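Long-range contacts in RTX toxin RtxA (Vibrio vulnificus MO6-24/O, PDB 6IMP), which supplies a toxin effector domain with the alpha/beta hydrolase fold, probably acting as a hydrolase that contributes to virulence: residues R48-I53 with G109-E114; N13-N18 with V162-I167; Q124-D129 with Y298-V303. One frame throughout, in Å; residues are numbered along the deposited sequence.

The three contacts lie 23 to 26 Å apart, centre to centre, around the mixed sheet of an alpha/beta hydrolase fold. Contact 2 begins first along the chain and spans contact 1: residues 13-18 reach the end of helix 147-164, and between them 48-53 meets 109-114. Contact 3 opens after contact 1 has closed; it starts within the span of contact 2 and ends far beyond it. Helix 112-124 is shared, its start belonging to contact 1 and its exit to contact 3. Contacts 2 and 3 approach to about 6 Å between nearest atoms. Together they tie the N-terminal region and the last modelled helix to the middle of the fold.

Contact 1: R48-I53 with G109-E114; sequences RKIGEI and GSSAEE
Ser111 and Lys49 are joined by a hydrogen bond, and they illustrate how a residue that opens a helix can serve two parts of the fold at once. Ser111 OG donates to Lys49 O over 2.6 Å, the donor 17° out of the carbonyl plane. Its chi1 of 55° sets OG between the backbone N and the carbonyl carbon of its own residue, and from there the oxygen also accepts a weak capping bond from Glu114 N. One hydroxyl thus closes the N-cap of helix 112-124 and holds the loop that passes over it.

A second polar link runs the other way. Gly51 N, at the N-cap position of helix 52-63, donates its N-H to Glu114 OE2 at 2.7 Å, meeting the oxygen from above the carboxylate plane. The Glu114 chain folds at chi2 (-62°) to bring the carboxylate back to the loop, and Thr54 OG1 is a further partner of OE2.

Between these bonds Ile50 lies obliquely across Glu113. Its CD1 lies over both CG (3.5 Å) and OE1 (3.4 Å) of Glu113, and its CG2 branch is 4.0 Å from Glu113 CB. Glu113 OE1 also accepts from Asn134 ND2, while Asn134 OD1 takes the backbone N-H of Ala112.

The joint therefore sets the start of helix 52-63 against the start of helix 112-124. Leu58 of the former touches Glu113, Gln55 touches Ile50, and Asn134, just past strand 129-133, bonds both Glu113 and Ala112 and touches Ser111.

Contact 2: N13-N18 with V162-I167; sequences NVAIEN and VNDKGI
This is a surface contact in which an irregular N-terminal segment, Asn13 to Glu17, lies along the last turn of helix 147-164 and is met by the carboxylate of Asp164. That carboxylate faces two consecutive backbone N-H groups, those of Ile16 and Glu17. Ile16 N donates to Asp164 OD1 at 2.8 Å, with an N-H...O angle of 132°, although OD1 is crowded by Ala15 in the model, which leaves its exact place, and so this bond, in some doubt. Glu17 N makes a weak, strongly bent bond to Asp164 OD2 at 2.6 Å. Asp164 points its CG away from its own carbonyl carbon (chi1 -76°), which carries the carboxylate out to the passing chain.

One residue earlier, Asn163 takes up the other end of the segment. Its CB lies 3.9 Å from Ala15 N, where the two backbones come nearest, and its amide reaches back along the loop until ND2 is 3.3 Å from Asn13 C. Val14 N is equally near ND2, but both are donors and do not bond, so the amide packs against the peptide there.

Ile16 directs its side chain to Thr156 and Tyr160 on the same helix, and its backbone bonds to Lys73 of strand 67-73. Glu17 also touches Tyr160, whose hydroxyl bonds Lys165 NZ. The arrangement is that of an N-terminal arm laid over an alpha/beta hydrolase core, bridging the edge strand 67-73 and the C-terminal end of helix 147-164.

Contact 3: Q124-D129 with Y298-V303; sequences QKQGID and YADQIV
Apolar packing comes first: Ile128 and Val303 reach toward each other and meet tip to tip, Ile128 CD1 lying 3.5 Å from Val303 CG2 and 3.8 Å from its CG1. With its CG1 anti to the carbonyl carbon (chi1 -64°) and the chain extended beyond it, Ile128 sends its terminal methyl across the gap between segments whose nearest CA atoms, in Gln126 and Asp300, are 8.9 Å apart. The contact is made by side chains. Val102 of strand 101-105 also touches Ile128.

The Gln126 amide makes the other contacts, two of them of van der Waals kind. The extended side chain runs out to the helix, where NE2 sits 3.5 Å from Ala299 CB, while OE1 is 3.6 Å from Val303 CG2, the two side chains sliding past one another in opposite directions. Polar groups also lie close without a bond being assigned: Asp300 crosses the glutamine at an angle, its carboxylate plane 66° from the amide plane, and its OD1 is 3.6 Å from Gln126 OE1 and 3.7 Å from Gln126 NE2. On Gln126's own side of the joint, NE2 makes a weak bond to His122 O.

Gln126 and Ile128 flank Gly127, where helix 112-124 ends in a Schellman motif. Gly127 is its C-prime residue, at positive phi, and the chain turns there before entering strand 129-133. Such a helix-to-strand turn belongs to the alternating helices and strands of the alpha/beta hydrolase fold, here packed against the last modelled helix, 291-302.

Contact 1: R48-I53 with G109-E114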
loop_
_atom_site.group_PDB
_atom_site.type_symbol
_atom_site.label_atom_id
_atom_site.label_comp_id
_atom_site.label_asym_id
_atom_site.label_seq_id
_atom_site.Cartn_x
_atom_site.Cartn_y
_atom_site.Cartn_z
ATOM N N ARG A 48 14.411 4.392 -0.654
ATOM C CA ARG A 48 14.650 4.967 0.659
ATOM C C ARG A 48 14.613 6.497 0.660
ATOM O O ARG A 48 14.373 7.106 1.705
ATOM C CB ARG A 48 15.974 4.449 1.231
ATOM C CG ARG A 48 15.957 2.951 1.541
ATOM C CD ARG A 48 17.014 2.589 2.571
ATOM N NE ARG A 48 16.973 1.192 3.024
ATOM C CZ ARG A 48 16.114 0.695 3.917
ATOM N NH1 ARG A 48 15.139 1.448 4.427
ATOM N NH2 ARG A 48 16.211 -0.575 4.290
ATOM N N LYS A 49 14.804 7.102 -0.513
ATOM C CA LYS A 49 14.923 8.559 -0.639
ATOM C C LYS A 49 13.702 9.305 -0.107
ATOM O O LYS A 49 12.556 8.917 -0.358
ATOM C CB LYS A 49 15.151 8.951 -2.093
ATOM C CG LYS A 49 15.266 10.447 -2.331
ATOM C CD LYS A 49 15.879 10.732 -3.700
ATOM C CE LYS A 49 16.283 12.189 -3.864
ATOM N NZ LYS A 49 17.381 12.582 -2.933
ATOM N N ILE A 50 13.974 10.372 0.642
ATOM C CA ILE A 50 12.941 11.303 1.093
ATOM C C ILE A 50 13.368 12.729 0.725
ATOM O O ILE A 50 14.317 13.272 1.294
ATOM C CB ILE A 50 12.681 11.184 2.610
ATOM C CG1 ILE A 50 12.117 9.797 2.934
ATOM C CG2 ILE A 50 11.687 12.240 3.073
ATOM C CD1 ILE A 50 12.129 9.447 4.411
ATOM N N GLY A 51 12.658 13.313 -0.237
ATOM C CA GLY A 51 13.003 14.618 -0.799
ATOM C C GLY A 51 13.030 15.721 0.242
ATOM O O GLY A 51 12.423 15.609 1.314
ATOM N N GLU A 52 13.740 16.795 -0.078
ATOM C CA GLU A 52 13.972 17.861 0.886
ATOM C C GLU A 52 12.670 18.570 1.267
ATOM O O GLU A 52 12.396 18.800 2.445
ATOM C CB GLU A 52 14.984 18.867 0.348
ATOM C CG GLU A 52 15.703 19.631 1.448
ATOM C CD GLU A 52 17.053 20.144 1.009
ATOM O OE1 GLU A 52 18.064 19.458 1.274
ATOM O OE2 GLU A 52 17.098 21.222 0.380
ATOM N N ILE A 53 11.867 18.895 0.262
ATOM C CA ILE A 53 10.579 19.542 0.488
ATOM C C ILE A 53 9.666 18.632 1.299
ATOM O O ILE A 53 9.034 19.064 2.261
ATOM C CB ILE A 53 9.895 19.898 -0.846
ATOM C CG1 ILE A 53 10.742 20.922 -1.620
ATOM C CG2 ILE A 53 8.482 20.440 -0.611
ATOM C CD1 ILE A 53 10.661 20.773 -3.124
ATOM N N GLY A 109 8.629 1.707 -5.801
ATOM C CA GLY A 109 9.486 2.648 -6.524
ATOM C C GLY A 109 9.937 3.895 -5.781
ATOM O O GLY A 109 10.745 4.664 -6.308
ATOM N N SER A 110 9.432 4.104 -4.569
ATOM C CA SER A 110 9.777 5.304 -3.784
ATOM C C SER A 110 9.283 5.162 -2.369
ATOM O O SER A 110 8.357 4.392 -2.116
ATOM C CB SER A 110 9.161 6.568 -4.399
ATOM O OG SER A 110 7.758 6.428 -4.569
ATOM N N SER A 111 9.849 5.966 -1.468
ATOM C CA SER A 111 9.467 5.957 -0.042
ATOM C C SER A 111 8.006 6.251 0.137
ATOM O O SER A 111 7.404 6.948 -0.672
ATOM C CB SER A 111 10.255 7.007 0.750
ATOM O OG SER A 111 10.104 8.302 0.184
ATOM N N ALA A 112 7.445 5.751 1.225
ATOM C CA ALA A 112 6.057 6.060 1.588
ATOM C C ALA A 112 5.868 7.564 1.815
ATOM O O ALA A 112 4.810 8.132 1.509
ATOM C CB ALA A 112 5.659 5.289 2.833
ATOM N N GLU A 113 6.909 8.200 2.350
ATOM C CA GLU A 113 6.901 9.640 2.603
ATOM C C GLU A 113 6.438 10.378 1.347
ATOM O O GLU A 113 5.426 11.072 1.356
ATOM C CB GLU A 113 8.300 10.116 3.023
ATOM C CG GLU A 113 8.617 9.926 4.508
ATOM C CD GLU A 113 8.697 8.468 4.936
ATOM O OE1 GLU A 113 9.272 7.650 4.179
ATOM O OE2 GLU A 113 8.184 8.143 6.035
ATOM N N GLU A 114 7.150 10.137 0.258
ATOM C CA GLU A 114 6.831 10.729 -1.026
ATOM C C GLU A 114 5.426 10.356 -1.459
ATOM O O GLU A 114 4.650 11.212 -1.854
ATOM C CB GLU A 114 7.819 10.253 -2.093
ATOM C CG GLU A 114 9.266 10.641 -1.845
ATOM C CD GLU A 114 9.475 12.141 -1.817
ATOM O OE1 GLU A 114 8.972 12.843 -2.719
ATOM O OE2 GLU A 114 10.140 12.625 -0.878
#

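Contact 2: N13-N18 with V162-I167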
loop_
_atom_site.group_PDB
_atom_site.type_symbol
_atom_site.label_atom_id
_atom_site.label_comp_id
_atom_site.label_asym_id
_atom_site.label_seq_id
_atom_site.Cartn_x
_atom_site.Cartn_y
_atom_site.Cartn_z
ATOM N N ASN A 13 -1.524 -11.061 19.688
ATOM C CA ASN A 13 -1.921 -9.717 19.249
ATOM C C ASN A 13 -1.679 -8.687 20.383
ATOM O O ASN A 13 -2.557 -8.408 21.210
ATOM C CB ASN A 13 -3.387 -9.723 18.772
ATOM C CG ASN A 13 -3.670 -10.825 17.743
ATOM O OD1 ASN A 13 -2.746 -11.458 17.227
ATOM N ND2 ASN A 13 -4.957 -11.067 17.458
ATOM N N VAL A 14 -0.464 -8.136 20.396
ATOM C CA VAL A 14 0.054 -7.331 21.517
ATOM C C VAL A 14 0.772 -6.059 21.013
ATOM O O VAL A 14 1.506 -6.093 20.028
ATOM C CB VAL A 14 1.014 -8.173 22.419
ATOM C CG1 VAL A 14 2.049 -8.932 21.590
ATOM C CG2 VAL A 14 1.698 -7.306 23.479
ATOM N N ALA A 15 0.558 -4.955 21.721
ATOM C CA ALA A 15 1.135 -3.634 21.392
ATOM C C ALA A 15 2.645 -3.481 21.004
ATOM O O ALA A 15 3.573 -3.803 21.804
ATOM C CB ALA A 15 1.052 -2.742 22.626
ATOM N N ILE A 16 2.859 -2.829 19.833
ATOM C CA ILE A 16 3.971 -3.060 18.885
ATOM C C ILE A 16 4.860 -1.851 18.450
ATOM O O ILE A 16 5.698 -1.997 17.545
ATOM C CB ILE A 16 3.413 -3.772 17.627
ATOM C CG1 ILE A 16 4.435 -4.733 17.025
ATOM C CG2 ILE A 16 2.888 -2.775 16.600
ATOM C CD1 ILE A 16 3.799 -5.822 16.187
ATOM N N GLU A 17 4.726 -0.693 19.107
ATOM C CA GLU A 17 5.658 0.443 18.876
ATOM C C GLU A 17 7.007 0.155 19.556
ATOM O O GLU A 17 7.105 -0.738 20.399
ATOM C CB GLU A 17 5.063 1.788 19.362
ATOM C CG GLU A 17 5.804 3.040 18.865
ATOM C CD GLU A 17 4.943 4.303 18.838
ATOM O OE1 GLU A 17 4.464 4.727 19.914
ATOM O OE2 GLU A 17 4.779 4.898 17.747
ATOM N N ASN A 18 8.033 0.907 19.168
ATOM C CA ASN A 18 9.432 0.570 19.458
ATOM C C ASN A 18 10.252 1.879 19.428
ATOM O O ASN A 18 9.692 2.932 19.137
ATOM C CB ASN A 18 9.908 -0.416 18.375
ATOM C CG ASN A 18 11.137 -1.213 18.775
ATOM O OD1 ASN A 18 11.323 -1.562 19.940
ATOM N ND2 ASN A 18 11.953 -1.560 17.787
ATOM N N VAL A 162 -4.802 -1.139 15.830
ATOM C CA VAL A 162 -5.710 -1.850 16.742
ATOM C C VAL A 162 -5.211 -1.793 18.197
ATOM O O VAL A 162 -6.012 -1.612 19.128
ATOM C CB VAL A 162 -5.874 -3.344 16.342
ATOM C CG1 VAL A 162 -6.801 -4.074 17.312
ATOM C CG2 VAL A 162 -6.410 -3.479 14.921
ATOM N N ASN A 163 -3.887 -1.920 18.374
ATOM C CA ASN A 163 -3.292 -2.350 19.656
ATOM C C ASN A 163 -2.546 -1.279 20.437
ATOM O O ASN A 163 -2.582 -1.285 21.672
ATOM C CB ASN A 163 -2.291 -3.487 19.448
ATOM C CG ASN A 163 -2.923 -4.744 18.888
ATOM O OD1 ASN A 163 -4.103 -4.765 18.553
ATOM N ND2 ASN A 163 -2.129 -5.810 18.784
ATOM N N ASP A 164 -1.762 -0.457 19.751
ATOM C CA ASP A 164 -1.128 0.681 20.422
ATOM C C ASP A 164 -2.110 1.841 20.570
ATOM O O ASP A 164 -1.912 2.705 21.420
ATOM C CB ASP A 164 0.152 1.135 19.702
ATOM C CG ASP A 164 1.326 0.214 19.967
ATOM O OD1 ASP A 164 1.163 -0.748 20.723
ATOM O OD2 ASP A 164 2.421 0.438 19.419
ATOM N N LYS A 165 -3.158 1.857 19.743
ATOM C CA LYS A 165 -4.103 2.992 19.712
ATOM C C LYS A 165 -5.586 2.579 19.866
ATOM O O LYS A 165 -6.487 3.411 19.713
ATOM C CB LYS A 165 -3.880 3.820 18.434
ATOM C CG LYS A 165 -2.607 4.667 18.466
ATOM C CD LYS A 165 -2.155 5.103 17.074
ATOM C CE LYS A 165 -1.778 6.582 17.015
ATOM N NZ LYS A 165 -0.375 6.872 17.433
ATOM N N GLY A 166 -5.828 1.307 20.188
ATOM C CA GLY A 166 -7.142 0.852 20.677
ATOM C C GLY A 166 -8.263 0.902 19.655
ATOM O O GLY A 166 -9.431 0.660 19.982
ATOM N N ILE A 167 -7.895 1.162 18.407
ATOM C CA ILE A 167 -8.843 1.571 17.396
ATOM C C ILE A 167 -9.678 0.379 16.997
ATOM O O ILE A 167 -9.138 -0.647 16.588
ATOM C CB ILE A 167 -8.125 2.119 16.156
ATOM C CG1 ILE A 167 -7.359 3.389 16.538
ATOM C CG2 ILE A 167 -9.125 2.369 15.027
ATOM C CD1 ILE A 167 -6.767 4.153 15.375
#

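Contact 3: Q124-D129 with Y298-V303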
loop_
_atom_site.group_PDB
_atom_site.type_symbol
_atom_site.label_atom_id
_atom_site.label_comp_id
_atom_site.label_asym_id
_atom_site.label_seq_id
_atom_site.Cartn_x
_atom_site.Cartn_y
_atom_site.Cartn_z
ATOM N N GLN A 124 -6.825 14.243 5.987
ATOM C CA GLN A 124 -6.691 15.024 7.226
ATOM C C GLN A 124 -7.695 16.198 7.283
ATOM O O GLN A 124 -8.385 16.380 8.291
ATOM C CB GLN A 124 -5.244 15.522 7.392
ATOM C CG GLN A 124 -4.234 14.412 7.711
ATOM C CD GLN A 124 -2.793 14.917 7.848
ATOM O OE1 GLN A 124 -2.038 14.951 6.873
ATOM N NE2 GLN A 124 -2.403 15.291 9.068
ATOM N N LYS A 125 -7.795 16.945 6.177
ATOM C CA LYS A 125 -8.818 18.010 5.971
ATOM C C LYS A 125 -10.249 17.691 6.362
ATOM O O LYS A 125 -11.046 18.588 6.629
ATOM C CB LYS A 125 -8.942 18.331 4.488
ATOM C CG LYS A 125 -7.995 19.408 4.006
ATOM C CD LYS A 125 -7.904 19.433 2.486
ATOM C CE LYS A 125 -8.969 20.316 1.858
ATOM N NZ LYS A 125 -8.845 20.311 0.375
ATOM N N GLN A 126 -10.594 16.418 6.302
ATOM C CA GLN A 126 -11.913 15.961 6.707
ATOM C C GLN A 126 -11.825 15.286 8.074
ATOM O O GLN A 126 -12.633 14.410 8.402
ATOM C CB GLN A 126 -12.476 14.993 5.660
ATOM C CG GLN A 126 -12.156 15.374 4.212
ATOM C CD GLN A 126 -12.793 14.436 3.207
ATOM O OE1 GLN A 126 -13.776 13.756 3.508
ATOM N NE2 GLN A 126 -12.220 14.376 2.012
ATOM N N GLY A 127 -10.838 15.704 8.868
ATOM C CA GLY A 127 -10.585 15.114 10.180
ATOM C C GLY A 127 -10.558 13.589 10.198
ATOM O O GLY A 127 -11.287 12.956 10.974
ATOM N N ILE A 128 -9.736 13.006 9.322
ATOM C CA ILE A 128 -9.442 11.561 9.329
ATOM C C ILE A 128 -7.925 11.354 9.491
ATOM O O ILE A 128 -7.126 12.025 8.820
ATOM C CB ILE A 128 -9.941 10.877 8.030
ATOM C CG1 ILE A 128 -11.468 10.971 7.935
ATOM C CG2 ILE A 128 -9.520 9.413 7.983
ATOM C CD1 ILE A 128 -12.029 10.618 6.571
ATOM N N ASP A 129 -7.537 10.441 10.389
ATOM C CA ASP A 129 -6.113 10.137 10.614
ATOM C C ASP A 129 -5.625 9.186 9.538
ATOM O O ASP A 129 -6.362 8.303 9.101
ATOM C CB ASP A 129 -5.861 9.485 11.983
ATOM C CG ASP A 129 -6.479 10.250 13.129
ATOM O OD1 ASP A 129 -6.209 11.454 13.252
ATOM O OD2 ASP A 129 -7.229 9.638 13.920
ATOM N N TYR A 298 -11.895 12.473 -5.808
ATOM C CA TYR A 298 -12.544 11.292 -5.241
ATOM C C TYR A 298 -12.563 11.249 -3.700
ATOM O O TYR A 298 -13.357 10.504 -3.117
ATOM C CB TYR A 298 -11.915 10.024 -5.820
ATOM C CG TYR A 298 -12.238 9.804 -7.282
ATOM C CD1 TYR A 298 -13.404 9.148 -7.670
ATOM C CD2 TYR A 298 -11.372 10.241 -8.281
ATOM C CE1 TYR A 298 -13.696 8.933 -9.012
ATOM C CE2 TYR A 298 -11.651 10.029 -9.623
ATOM C CZ TYR A 298 -12.811 9.375 -9.985
ATOM O OH TYR A 298 -13.077 9.184 -11.321
ATOM N N ALA A 299 -11.754 12.078 -3.041
ATOM C CA ALA A 299 -11.658 12.049 -1.565
ATOM C C ALA A 299 -13.015 11.872 -0.864
ATOM O O ALA A 299 -13.110 11.156 0.141
ATOM C CB ALA A 299 -10.968 13.301 -1.037
ATOM N N ASP A 300 -14.047 12.538 -1.390
ATOM C CA ASP A 300 -15.381 12.514 -0.781
ATOM C C ASP A 300 -16.059 11.159 -0.967
ATOM O O ASP A 300 -16.571 10.583 0.000
ATOM C CB ASP A 300 -16.264 13.657 -1.323
ATOM C CG ASP A 300 -16.051 14.988 -0.568
ATOM O OD1 ASP A 300 -15.625 14.962 0.608
ATOM O OD2 ASP A 300 -16.344 16.060 -1.140
ATOM N N GLN A 301 -16.050 10.642 -2.194
ATOM C CA GLN A 301 -16.584 9.294 -2.454
ATOM C C GLN A 301 -15.901 8.239 -1.578
ATOM O O GLN A 301 -16.564 7.337 -1.046
ATOM C CB GLN A 301 -16.442 8.907 -3.931
ATOM C CG GLN A 301 -16.596 7.405 -4.179
ATOM C CD GLN A 301 -17.189 7.068 -5.529
ATOM O OE1 GLN A 301 -16.933 7.749 -6.527
ATOM N NE2 GLN A 301 -17.968 5.989 -5.574
ATOM N N ILE A 302 -14.582 8.362 -1.429
ATOM C CA ILE A 302 -13.787 7.393 -0.665
ATOM C C ILE A 302 -14.311 7.255 0.763
ATOM O O ILE A 302 -14.501 6.144 1.248
ATOM C CB ILE A 302 -12.281 7.761 -0.655
ATOM C CG1 ILE A 302 -11.630 7.374 -1.990
ATOM C CG2 ILE A 302 -11.551 7.047 0.472
ATOM C CD1 ILE A 302 -10.263 7.994 -2.216
ATOM N N VAL A 303 -14.538 8.371 1.421
ATOM C CA VAL A 303 -15.018 8.322 2.776
ATOM C C VAL A 303 -16.455 7.898 2.832
ATOM O O VAL A 303 -17.016 7.747 3.892
ATOM C CB VAL A 303 -14.884 9.668 3.463
ATOM C CG1 VAL A 303 -15.276 9.541 4.911
ATOM C CG2 VAL A 303 -13.458 10.146 3.372
#